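Local coordinates for putative outer membrane protein (LpxR) (Salmonella typhimurium, PDB 3FID) that probably removes acyl chains from lipid A as a lipopolysaccharide-modifying enzyme of the outer membrane, at residues Asn90-Arg100 / Lys191-Leu202. Sequence-based numbering, arbitrary orientation.
Sequences NSLATNWLRYR and KTFNSDNGFGLL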
ATOM      1  N   ASN A  90     -11.055 -12.193   5.212  1.00 17.54           N
ATOM      2  CA  ASN A  90     -11.469 -10.897   5.803  1.00 17.38           C
ATOM      3  C   ASN A  90     -12.840 -11.084   6.442  1.00 17.71           C
ATOM      4  O   ASN A  90     -13.785 -11.399   5.737  1.00 17.05           O
ATOM      5  CB  ASN A  90     -11.559  -9.833   4.697  1.00 17.64           C
ATOM      6  CG  ASN A  90     -11.915  -8.431   5.224  1.00 17.82           C
ATOM      7  OD1 ASN A  90     -11.770  -8.127   6.400  1.00 18.26           O
ATOM      8  ND2 ASN A  90     -12.352  -7.581   4.335  1.00 16.46           N
ATOM      9  N   SER A  91     -12.964 -10.921   7.761  1.00 18.06           N
ATOM     10  CA  SER A  91     -14.200 -11.337   8.414  1.00 19.14           C
ATOM     11  C   SER A  91     -14.633 -10.449   9.584  1.00 19.48           C
ATOM     12  O   SER A  91     -13.814 -10.031  10.386  1.00 17.15           O
ATOM     13  CB  SER A  91     -14.048 -12.771   8.910  1.00 19.77           C
ATOM     14  OG  SER A  91     -15.221 -13.169   9.579  1.00 22.95           O
ATOM     15  N   LEU A  92     -15.930 -10.166   9.652  1.00 20.65           N
ATOM     16  CA  LEU A  92     -16.514  -9.613  10.869  1.00 23.09           C
ATOM     17  C   LEU A  92     -16.766 -10.782  11.826  1.00 24.63           C
ATOM     18  O   LEU A  92     -17.672 -11.587  11.602  1.00 25.76           O
ATOM     19  CB  LEU A  92     -17.808  -8.851  10.567  1.00 22.55           C
ATOM     20  CG  LEU A  92     -17.690  -7.653   9.609  1.00 22.74           C
ATOM     21  CD1 LEU A  92     -18.999  -6.907   9.548  1.00 24.54           C
ATOM     22  CD2 LEU A  92     -16.578  -6.692  10.018  1.00 23.08           C
ATOM     23  N   ALA A  93     -15.938 -10.907  12.853  1.00 25.98           N
ATOM     24  CA  ALA A  93     -16.122 -11.946  13.878  1.00 26.81           C
ATOM     25  C   ALA A  93     -17.396 -11.679  14.659  1.00 27.86           C
ATOM     26  O   ALA A  93     -18.159 -12.621  14.992  1.00 28.96           O
ATOM     27  CB  ALA A  93     -14.944 -12.003  14.807  1.00 26.27           C
ATOM     28  N   THR A  94     -17.631 -10.398  14.931  1.00 28.27           N
ATOM     29  CA  THR A  94     -18.842  -9.917  15.583  1.00 28.87           C
ATOM     30  C   THR A  94     -19.161  -8.484  15.071  1.00 28.45           C
ATOM     31  O   THR A  94     -18.469  -7.993  14.179  1.00 27.65           O
ATOM     32  CB  THR A  94     -18.603  -9.922  17.103  1.00 29.28           C
ATOM     33  OG1 THR A  94     -19.698  -9.297  17.763  1.00 32.65           O
ATOM     34  CG2 THR A  94     -17.364  -9.156  17.399  1.00 28.42           C
ATOM     35  N   ASN A  95     -20.184  -7.823  15.628  1.00 28.20           N
ATOM     36  CA  ASN A  95     -20.492  -6.401  15.319  1.00 28.24           C
ATOM     37  C   ASN A  95     -19.445  -5.409  15.835  1.00 26.74           C
ATOM     38  O   ASN A  95     -19.482  -4.218  15.500  1.00 26.17           O
ATOM     39  CB  ASN A  95     -21.863  -5.983  15.877  1.00 29.68           C
ATOM     40  CG  ASN A  95     -22.991  -5.997  14.820  1.00 33.54           C
ATOM     41  OD1 ASN A  95     -22.962  -6.748  13.829  1.00 38.67           O
ATOM     42  ND2 ASN A  95     -24.011  -5.173  15.056  1.00 38.76           N
ATOM     43  N   TRP A  96     -18.528  -5.904  16.660  1.00 25.36           N
ATOM     44  CA  TRP A  96     -17.520  -5.063  17.298  1.00 24.65           C
ATOM     45  C   TRP A  96     -16.072  -5.460  16.959  1.00 23.31           C
ATOM     46  O   TRP A  96     -15.153  -4.839  17.471  1.00 22.30           O
ATOM     47  CB  TRP A  96     -17.713  -5.028  18.822  1.00 25.80           C
ATOM     48  CG  TRP A  96     -17.711  -6.390  19.438  1.00 27.87           C
ATOM     49  CD1 TRP A  96     -18.802  -7.208  19.628  1.00 30.23           C
ATOM     50  CD2 TRP A  96     -16.572  -7.115  19.952  1.00 29.25           C
ATOM     51  NE1 TRP A  96     -18.409  -8.399  20.214  1.00 30.67           N
ATOM     52  CE2 TRP A  96     -17.051  -8.368  20.428  1.00 30.42           C
ATOM     53  CE3 TRP A  96     -15.199  -6.830  20.058  1.00 30.21           C
ATOM     54  CZ2 TRP A  96     -16.204  -9.334  20.995  1.00 28.73           C
ATOM     55  CZ3 TRP A  96     -14.352  -7.798  20.636  1.00 29.62           C
ATOM     56  CH2 TRP A  96     -14.863  -9.036  21.086  1.00 29.10           C
ATOM     57  N   LEU A  97     -15.886  -6.478  16.108  1.00 22.12           N
ATOM     58  CA  LEU A  97     -14.548  -6.963  15.743  1.00 21.31           C
ATOM     59  C   LEU A  97     -14.462  -7.333  14.262  1.00 20.63           C
ATOM     60  O   LEU A  97     -15.303  -8.079  13.764  1.00 20.46           O
ATOM     61  CB  LEU A  97     -14.163  -8.192  16.570  1.00 22.07           C
ATOM     62  CG  LEU A  97     -12.649  -8.448  16.591  1.00 24.61           C
ATOM     63  CD1 LEU A  97     -12.038  -7.849  17.859  1.00 26.27           C
ATOM     64  CD2 LEU A  97     -12.284  -9.907  16.447  1.00 27.93           C
ATOM     65  N   ARG A  98     -13.450  -6.805  13.570  1.00 19.15           N
ATOM     66  CA  ARG A  98     -13.054  -7.309  12.258  1.00 17.92           C
ATOM     67  C   ARG A  98     -11.652  -7.929  12.344  1.00 17.95           C
ATOM     68  O   ARG A  98     -10.777  -7.395  13.020  1.00 17.23           O
ATOM     69  CB  ARG A  98     -13.094  -6.201  11.196  1.00 17.84           C
ATOM     70  CG  ARG A  98     -12.505  -6.619   9.830  1.00 18.01           C
ATOM     71  CD  ARG A  98     -12.427  -5.452   8.852  1.00 16.93           C
ATOM     72  NE  ARG A  98     -13.739  -4.969   8.408  1.00 16.88           N
ATOM     73  CZ  ARG A  98     -14.508  -5.560   7.497  1.00 17.04           C
ATOM     74  NH1 ARG A  98     -15.668  -5.004   7.162  1.00 13.16           N
ATOM     75  NH2 ARG A  98     -14.153  -6.725   6.949  1.00 15.86           N
ATOM     76  N   TYR A  99     -11.443  -9.074  11.689  1.00 18.52           N
ATOM     77  CA  TYR A  99     -10.077  -9.597  11.543  1.00 19.13           C
ATOM     78  C   TYR A  99      -9.761 -10.051  10.108  1.00 18.80           C
ATOM     79  O   TYR A  99     -10.661 -10.348   9.307  1.00 17.55           O
ATOM     80  CB  TYR A  99      -9.773 -10.696  12.565  1.00 22.15           C
ATOM     81  CG  TYR A  99     -10.487 -11.990  12.279  1.00 24.56           C
ATOM     82  CD1 TYR A  99      -9.845 -13.013  11.583  1.00 26.31           C
ATOM     83  CD2 TYR A  99     -11.812 -12.183  12.691  1.00 25.91           C
ATOM     84  CE1 TYR A  99     -10.508 -14.216  11.293  1.00 28.88           C
ATOM     85  CE2 TYR A  99     -12.493 -13.366  12.396  1.00 27.32           C
ATOM     86  CZ  TYR A  99     -11.830 -14.376  11.704  1.00 27.37           C
ATOM     87  OH  TYR A  99     -12.472 -15.555  11.425  1.00 27.25           O
ATOM     88  N   ARG A 100      -8.464 -10.105   9.813  1.00 18.22           N
ATOM     89  CA  ARG A 100      -7.968 -10.513   8.506  1.00 18.12           C
ATOM     90  C   ARG A 100      -6.758 -11.386   8.688  1.00 17.62           C
ATOM     91  O   ARG A 100      -5.961 -11.165   9.593  1.00 15.74           O
ATOM     92  CB  ARG A 100      -7.574  -9.301   7.672  1.00 18.92           C
ATOM     93  CG  ARG A 100      -8.736  -8.539   7.161  1.00 21.53           C
ATOM     94  CD  ARG A 100      -8.375  -7.901   5.858  1.00 26.39           C
ATOM     95  NE  ARG A 100      -8.001  -6.541   6.074  1.00 26.64           N
ATOM     96  CZ  ARG A 100      -7.045  -5.925   5.388  1.00 25.32           C
ATOM     97  NH1 ARG A 100      -6.340  -6.546   4.434  1.00 24.04           N
ATOM     98  NH2 ARG A 100      -6.788  -4.685   5.691  1.00 18.60           N
ATOM     99  N   LYS A 191     -22.039   0.548   7.211  1.00 15.74           N
ATOM    100  CA  LYS A 191     -21.320   0.107   8.417  1.00 17.00           C
ATOM    101  C   LYS A 191     -20.158  -0.875   8.128  1.00 16.24           C
ATOM    102  O   LYS A 191     -19.062  -0.741   8.713  1.00 16.48           O
ATOM    103  CB  LYS A 191     -22.312  -0.503   9.440  1.00 16.90           C
ATOM    104  CG  LYS A 191     -21.639  -1.299  10.561  1.00 20.04           C
ATOM    105  CD  LYS A 191     -22.678  -1.992  11.481  1.00 20.18           C
ATOM    106  CE  LYS A 191     -22.001  -2.586  12.707  1.00 23.11           C
ATOM    107  NZ  LYS A 191     -21.773  -1.553  13.748  1.00 27.16           N
ATOM    108  N   THR A 192     -20.395  -1.857   7.246  1.00 14.79           N
ATOM    109  CA  THR A 192     -19.399  -2.908   6.969  1.00 14.29           C
ATOM    110  C   THR A 192     -18.186  -2.287   6.237  1.00 13.71           C
ATOM    111  O   THR A 192     -17.029  -2.525   6.612  1.00 13.31           O
ATOM    112  CB  THR A 192     -20.002  -4.054   6.109  1.00 15.15           C
ATOM    113  OG1 THR A 192     -21.111  -4.648   6.808  1.00 16.62           O
ATOM    114  CG2 THR A 192     -18.943  -5.153   5.850  1.00 12.94           C
ATOM    115  N   PHE A 193     -18.485  -1.511   5.191  1.00 12.44           N
ATOM    116  CA  PHE A 193     -17.454  -0.854   4.382  1.00 12.11           C
ATOM    117  C   PHE A 193     -16.635   0.118   5.240  1.00 12.05           C
ATOM    118  O   PHE A 193     -15.405   0.172   5.138  1.00  9.85           O
ATOM    119  CB  PHE A 193     -18.097  -0.149   3.169  1.00 12.69           C
ATOM    120  CG  PHE A 193     -17.093   0.506   2.192  1.00 13.26           C
ATOM    121  CD1 PHE A 193     -15.834  -0.076   1.928  1.00 16.19           C
ATOM    122  CD2 PHE A 193     -17.440   1.678   1.509  1.00 15.77           C
ATOM    123  CE1 PHE A 193     -14.930   0.533   1.015  1.00 14.01           C
ATOM    124  CE2 PHE A 193     -16.562   2.261   0.597  1.00 15.78           C
ATOM    125  CZ  PHE A 193     -15.295   1.699   0.368  1.00 14.97           C
ATOM    126  N   ASN A 194     -17.313   0.855   6.118  1.00 11.53           N
ATOM    127  CA  ASN A 194     -16.585   1.799   6.974  1.00 12.92           C
ATOM    128  C   ASN A 194     -15.466   1.179   7.805  1.00 12.58           C
ATOM    129  O   ASN A 194     -14.435   1.839   8.016  1.00 13.20           O
ATOM    130  CB  ASN A 194     -17.544   2.564   7.895  1.00 11.80           C
ATOM    131  CG  ASN A 194     -18.181   3.749   7.214  1.00 13.63           C
ATOM    132  OD1 ASN A 194     -17.919   4.043   6.038  1.00 14.44           O
ATOM    133  ND2 ASN A 194     -19.052   4.449   7.956  1.00 13.01           N
ATOM    134  N   SER A 195     -15.665  -0.052   8.297  1.00 12.64           N
ATOM    135  CA  SER A 195     -14.637  -0.722   9.132  1.00 13.89           C
ATOM    136  C   SER A 195     -13.583  -1.461   8.310  1.00 13.91           C
ATOM    137  O   SER A 195     -12.640  -1.998   8.872  1.00 14.83           O
ATOM    138  CB  SER A 195     -15.261  -1.693  10.159  1.00 13.83           C
ATOM    139  OG  SER A 195     -15.730  -2.867   9.519  1.00 15.82           O
ATOM    140  N   ASP A 196     -13.729  -1.460   6.979  1.00 14.31           N
ATOM    141  CA  ASP A 196     -12.870  -2.268   6.117  1.00 13.81           C
ATOM    142  C   ASP A 196     -11.640  -1.411   5.793  1.00 13.66           C
ATOM    143  O   ASP A 196     -11.586  -0.770   4.739  1.00 13.09           O
ATOM    144  CB  ASP A 196     -13.633  -2.662   4.830  1.00 14.64           C
ATOM    145  CG  ASP A 196     -12.921  -3.731   4.022  1.00 15.37           C
ATOM    146  OD1 ASP A 196     -12.115  -4.494   4.603  1.00 16.92           O
ATOM    147  OD2 ASP A 196     -13.192  -3.810   2.802  1.00 16.84           O
ATOM    148  N   ASN A 197     -10.680  -1.358   6.715  1.00 12.73           N
ATOM    149  CA  ASN A 197      -9.537  -0.441   6.559  1.00 12.21           C
ATOM    150  C   ASN A 197      -8.197  -1.209   6.574  1.00 12.66           C
ATOM    151  O   ASN A 197      -8.181  -2.439   6.710  1.00 14.44           O
ATOM    152  CB  ASN A 197      -9.540   0.633   7.661  1.00 12.64           C
ATOM    153  CG  ASN A 197     -10.831   1.419   7.710  1.00 13.51           C
ATOM    154  OD1 ASN A 197     -11.181   2.139   6.771  1.00 12.41           O
ATOM    155  ND2 ASN A 197     -11.552   1.279   8.812  1.00 13.15           N
ATOM    156  N   GLY A 198      -7.085  -0.492   6.473  1.00 10.78           N
ATOM    157  CA  GLY A 198      -5.773  -1.117   6.523  1.00 11.08           C
ATOM    158  C   GLY A 198      -4.672  -0.192   6.027  1.00 10.73           C
ATOM    159  O   GLY A 198      -4.934   0.780   5.269  1.00 10.09           O
ATOM    160  N   PHE A 199      -3.441  -0.517   6.445  1.00  9.79           N
ATOM    161  CA  PHE A 199      -2.241   0.242   6.142  1.00  9.74           C
ATOM    162  C   PHE A 199      -1.157  -0.701   5.597  1.00 10.59           C
ATOM    163  O   PHE A 199      -1.177  -1.915   5.860  1.00 10.47           O
ATOM    164  CB  PHE A 199      -1.676   0.863   7.410  1.00  9.12           C
ATOM    165  CG  PHE A 199      -2.646   1.798   8.111  1.00 12.18           C
ATOM    166  CD1 PHE A 199      -2.632   3.171   7.828  1.00 10.42           C
ATOM    167  CD2 PHE A 199      -3.569   1.296   9.043  1.00 10.81           C
ATOM    168  CE1 PHE A 199      -3.519   4.042   8.480  1.00 10.41           C
ATOM    169  CE2 PHE A 199      -4.439   2.158   9.722  1.00 12.64           C
ATOM    170  CZ  PHE A 199      -4.427   3.527   9.438  1.00 10.62           C
ATOM    171  N   GLY A 200      -0.205  -0.120   4.880  1.00 10.76           N
ATOM    172  CA  GLY A 200       1.005  -0.857   4.498  1.00 11.70           C
ATOM    173  C   GLY A 200       0.635  -2.107   3.731  1.00 11.83           C
ATOM    174  O   GLY A 200      -0.147  -2.047   2.763  1.00 11.52           O
ATOM    175  N   LEU A 201       1.181  -3.248   4.156  1.00 11.84           N
ATOM    176  CA  LEU A 201       0.908  -4.510   3.452  1.00 12.34           C
ATOM    177  C   LEU A 201      -0.499  -5.059   3.754  1.00 12.84           C
ATOM    178  O   LEU A 201      -0.913  -6.085   3.203  1.00 12.98           O
ATOM    179  CB  LEU A 201       2.006  -5.530   3.786  1.00 12.36           C
ATOM    180  CG  LEU A 201       3.408  -5.163   3.241  1.00 13.86           C
ATOM    181  CD1 LEU A 201       4.497  -6.082   3.855  1.00 19.71           C
ATOM    182  CD2 LEU A 201       3.500  -5.184   1.736  1.00 17.53           C
ATOM    183  N   LEU A 202      -1.223  -4.382   4.644  1.00 12.82           N
ATOM    184  CA  LEU A 202      -2.605  -4.744   4.937  1.00 12.89           C
ATOM    185  C   LEU A 202      -3.584  -3.772   4.239  1.00 13.49           C
ATOM    186  O   LEU A 202      -4.792  -3.866   4.418  1.00 13.83           O
ATOM    187  CB  LEU A 202      -2.857  -4.789   6.469  1.00 12.98           C
ATOM    188  CG  LEU A 202      -2.497  -6.001   7.354  1.00 14.01           C
ATOM    189  CD1 LEU A 202      -3.331  -7.260   7.036  1.00 13.25           C
ATOM    190  CD2 LEU A 202      -0.977  -6.302   7.314  1.00 15.25           C
TER
HETATM  191  O   HOH W   1      -9.969  -4.482   6.191  1.00 12.24           O
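R98 reaches from its strand to the end of the short helix 191-194 and takes hold of S195 side-on: NE and NH1 both donate to S195 OG, which lies in the guanidinium plane, 3.1 Å from NE. An arginine suits this place because its flat, multiply donating head can serve several acceptors at once: NH2 also bonds N90 OD1 at 2.8 Å, and NH1 makes a weak bond to the T192 carbonyl. The guanidinium is sandwiched, its tilt limited, between L92 CD2, 3.4 Å above the centre of one face, and D196 OD1 off-centre over the other. R98 NH2 and D196 OD1, 3.8 Å apart, form a long salt bridge through charge alone, which probably offsets part of the arginine's charge. D196 OD1 accepts from N90 ND2, 3.1 Å away, above the carboxylate plane, while OD2 pairs with R204. N90 is well chosen here, its amide accepting from R98 and donating to D196.

R100 NH2 bonds N197 O at 2.8 Å, tilted from the guanidinium plane, and meets L202 O in plane at a doubtfully short distance; the bend at chi3 (-98°) turns the head toward these carbonyls. R100 NH1 also pairs with E88 of strand 80-94. A water donating to D196 OD1 and N197 O, and weakly bonded to R100 NE, bridges the two arginine sites.

Beyond this tightly bonded polar cluster the contact thins at the hairpin turn, where exposed N95 ND2 lies 4.0 Å from K191 CE, next to the ammonium.

Segment 191-202, following strand 176-188, runs along the inner side of the antiparallel barrel across hairpin 80-94/97-108, and S195 and N197 pack on Y165 of strand 160-173.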